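Local coordinates for outer membrane protein SusF (Bacteroides thetaiotaomicron, PDB 4FE9) that binds starch at the bacterial cell surface through carbohydrate-binding modules, before the starch is imported into the periplasm for degradation, at residues D398-S403 / K457-F462. Sequence-based numbering, arbitrary orientation.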
loop_
_atom_site.group_PDB
_atom_site.type_symbol
_atom_site.label_atom_id
_atom_site.label_comp_id
_atom_site.label_asym_id
_atom_site.label_seq_id
_atom_site.Cartn_x
_atom_site.Cartn_y
_atom_site.Cartn_z
ATOM N N ASP A 398 23.387 -11.955 -24.206
ATOM C CA ASP A 398 23.938 -13.248 -23.809
ATOM C C ASP A 398 25.352 -13.155 -23.338
ATOM O O ASP A 398 26.032 -14.160 -23.243
ATOM C CB ASP A 398 23.813 -14.285 -24.933
ATOM C CG ASP A 398 24.528 -13.842 -26.254
ATOM O OD1 ASP A 398 24.072 -14.264 -27.324
ATOM O OD2 ASP A 398 25.540 -13.090 -26.203
ATOM N N GLY A 399 25.778 -11.957 -22.963
ATOM C CA GLY A 399 27.103 -11.770 -22.414
ATOM C C GLY A 399 27.134 -12.034 -20.921
ATOM O O GLY A 399 26.211 -12.644 -20.366
ATOM N N GLU A 400 28.114 -11.444 -20.246
ATOM C CA GLU A 400 28.481 -11.887 -18.927
ATOM C C GLU A 400 28.835 -10.700 -18.072
ATOM O O GLU A 400 29.450 -9.746 -18.550
ATOM C CB GLU A 400 29.647 -12.907 -19.008
ATOM C CG GLU A 400 29.256 -14.181 -19.804
ATOM C CD GLU A 400 30.386 -15.229 -19.921
ATOM O OE1 GLU A 400 30.056 -16.393 -20.240
ATOM O OE2 GLU A 400 31.589 -14.885 -19.728
ATOM N N PHE A 401 28.263 -10.655 -16.877
ATOM C CA PHE A 401 28.732 -9.727 -15.872
ATOM C C PHE A 401 30.082 -10.238 -15.386
ATOM O O PHE A 401 30.272 -11.438 -15.233
ATOM C CB PHE A 401 27.722 -9.650 -14.696
ATOM C CG PHE A 401 26.334 -9.175 -15.102
ATOM C CD1 PHE A 401 25.540 -9.940 -15.916
ATOM C CD2 PHE A 401 25.829 -7.978 -14.630
ATOM C CE1 PHE A 401 24.277 -9.491 -16.316
ATOM C CE2 PHE A 401 24.556 -7.542 -15.003
ATOM C CZ PHE A 401 23.788 -8.311 -15.848
ATOM N N VAL A 402 31.013 -9.329 -15.131
ATOM C CA VAL A 402 32.347 -9.716 -14.712
ATOM C C VAL A 402 32.787 -8.881 -13.555
ATOM O O VAL A 402 32.544 -7.683 -13.527
ATOM C CB VAL A 402 33.376 -9.602 -15.900
ATOM C CG1 VAL A 402 34.779 -10.078 -15.457
ATOM C CG2 VAL A 402 32.887 -10.416 -17.089
ATOM N N SER A 403 33.300 -9.546 -12.523
ATOM C CA SER A 403 33.729 -8.877 -11.305
ATOM C C SER A 403 35.092 -8.228 -11.484
ATOM O O SER A 403 35.842 -8.596 -12.384
ATOM C CB SER A 403 33.783 -9.883 -10.134
ATOM O OG SER A 403 34.729 -10.926 -10.377
ATOM N N LYS A 457 38.694 -13.571 -11.232
ATOM C CA LYS A 457 37.417 -12.862 -11.237
ATOM C C LYS A 457 36.250 -13.800 -11.560
ATOM O O LYS A 457 36.464 -14.904 -12.056
ATOM C CB LYS A 457 37.462 -11.658 -12.218
ATOM C CG LYS A 457 38.100 -11.946 -13.548
ATOM C CD LYS A 457 38.034 -10.724 -14.493
ATOM C CE LYS A 457 38.695 -9.518 -13.881
ATOM N NZ LYS A 457 39.323 -8.661 -14.909
ATOM N N VAL A 458 35.019 -13.374 -11.242
ATOM C CA VAL A 458 33.805 -14.203 -11.507
ATOM C C VAL A 458 33.186 -13.873 -12.871
ATOM O O VAL A 458 33.046 -12.715 -13.200
ATOM C CB VAL A 458 32.696 -13.968 -10.411
ATOM C CG1 VAL A 458 31.548 -14.924 -10.615
ATOM C CG2 VAL A 458 33.273 -14.100 -9.025
ATOM N N TYR A 459 32.658 -14.888 -13.566
ATOM C CA TYR A 459 31.881 -14.669 -14.796
ATOM C C TYR A 459 30.477 -15.254 -14.680
ATOM O O TYR A 459 30.320 -16.465 -14.528
ATOM C CB TYR A 459 32.598 -15.290 -16.029
ATOM C CG TYR A 459 33.994 -14.739 -16.282
ATOM C CD1 TYR A 459 34.267 -13.948 -17.398
ATOM C CD2 TYR A 459 35.022 -14.981 -15.389
ATOM C CE1 TYR A 459 35.511 -13.370 -17.571
ATOM C CE2 TYR A 459 36.270 -14.439 -15.570
ATOM C CZ TYR A 459 36.519 -13.655 -16.674
ATOM O OH TYR A 459 37.767 -13.149 -16.850
ATOM N N LEU A 460 29.457 -14.426 -14.933
ATOM C CA LEU A 460 28.066 -14.868 -14.797
ATOM C C LEU A 460 27.303 -14.722 -16.083
ATOM O O LEU A 460 27.155 -13.612 -16.608
ATOM C CB LEU A 460 27.347 -14.073 -13.702
ATOM C CG LEU A 460 28.022 -13.986 -12.340
ATOM C CD1 LEU A 460 27.459 -12.833 -11.542
ATOM C CD2 LEU A 460 27.842 -15.292 -11.598
ATOM N N ASN A 461 26.700 -15.806 -16.524
ATOM C CA ASN A 461 25.723 -15.731 -17.570
ATOM C C ASN A 461 24.326 -15.950 -17.028
ATOM O O ASN A 461 23.883 -17.081 -16.878
ATOM C CB ASN A 461 26.033 -16.765 -18.650
ATOM C CG ASN A 461 25.185 -16.586 -19.882
ATOM O OD1 ASN A 461 24.009 -16.215 -19.798
ATOM N ND2 ASN A 461 25.735 -16.959 -21.030
ATOM N N PHE A 462 23.612 -14.862 -16.776
ATOM C CA PHE A 462 22.297 -14.965 -16.176
ATOM C C PHE A 462 21.299 -15.529 -17.123
ATOM O O PHE A 462 20.332 -16.150 -16.704
ATOM C CB PHE A 462 21.822 -13.623 -15.663
ATOM C CG PHE A 462 22.464 -13.209 -14.405
ATOM C CD1 PHE A 462 22.088 -13.784 -13.202
ATOM C CD2 PHE A 462 23.365 -12.163 -14.390
ATOM C CE1 PHE A 462 22.678 -13.385 -12.016
ATOM C CE2 PHE A 462 23.931 -11.726 -13.209
ATOM C CZ PHE A 462 23.576 -12.329 -12.008
#
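Phe401 and Phe462 meet in a T-shaped stack beside an antiparallel strand pairing in the third carbohydrate-binding module of SusF. Strand 458-461 runs between strands 401-402 and 466-469. The CD2–CE2 edge of Phe462 points at one face of Phe401, with the ring planes at 86° and the centroids 5.0 Å apart. Phe401 CG lies anti to its own carbonyl carbon (chi1 -60°), which turns the ring over that edge. Trp349 makes a second edge-to-face pair with Phe401. Cutting the Phe401 side chain back to an alanine would probably leave the Phe462 edge without its aromatic face and open a gap beside Trp349.

Leu460 lies on the same side of the sheet as Phe401 and packs on Phe431 and Ile433. On the other side, Val402 CG1 sits over one face of the Tyr459 ring, 4.3 Å from its centroid. Arg468 forms a cation-pi contact with this ring and a salt bridge with Glu400. The Glu400 carboxylate also lies at the ring edge, with OE2 3.7 Å from Tyr459 CD1.

Phe401 and Leu460 form a hydrogen-bonded pair. The bond from Leu460 N to Phe401 O is nearly straight at 163°; that from Phe401 N to Leu460 O is more bent. At Ser403 the hydroxyl OG, not the backbone O of the same residue, takes a nearly straight hydrogen bond from Val458 N at 2.6 Å.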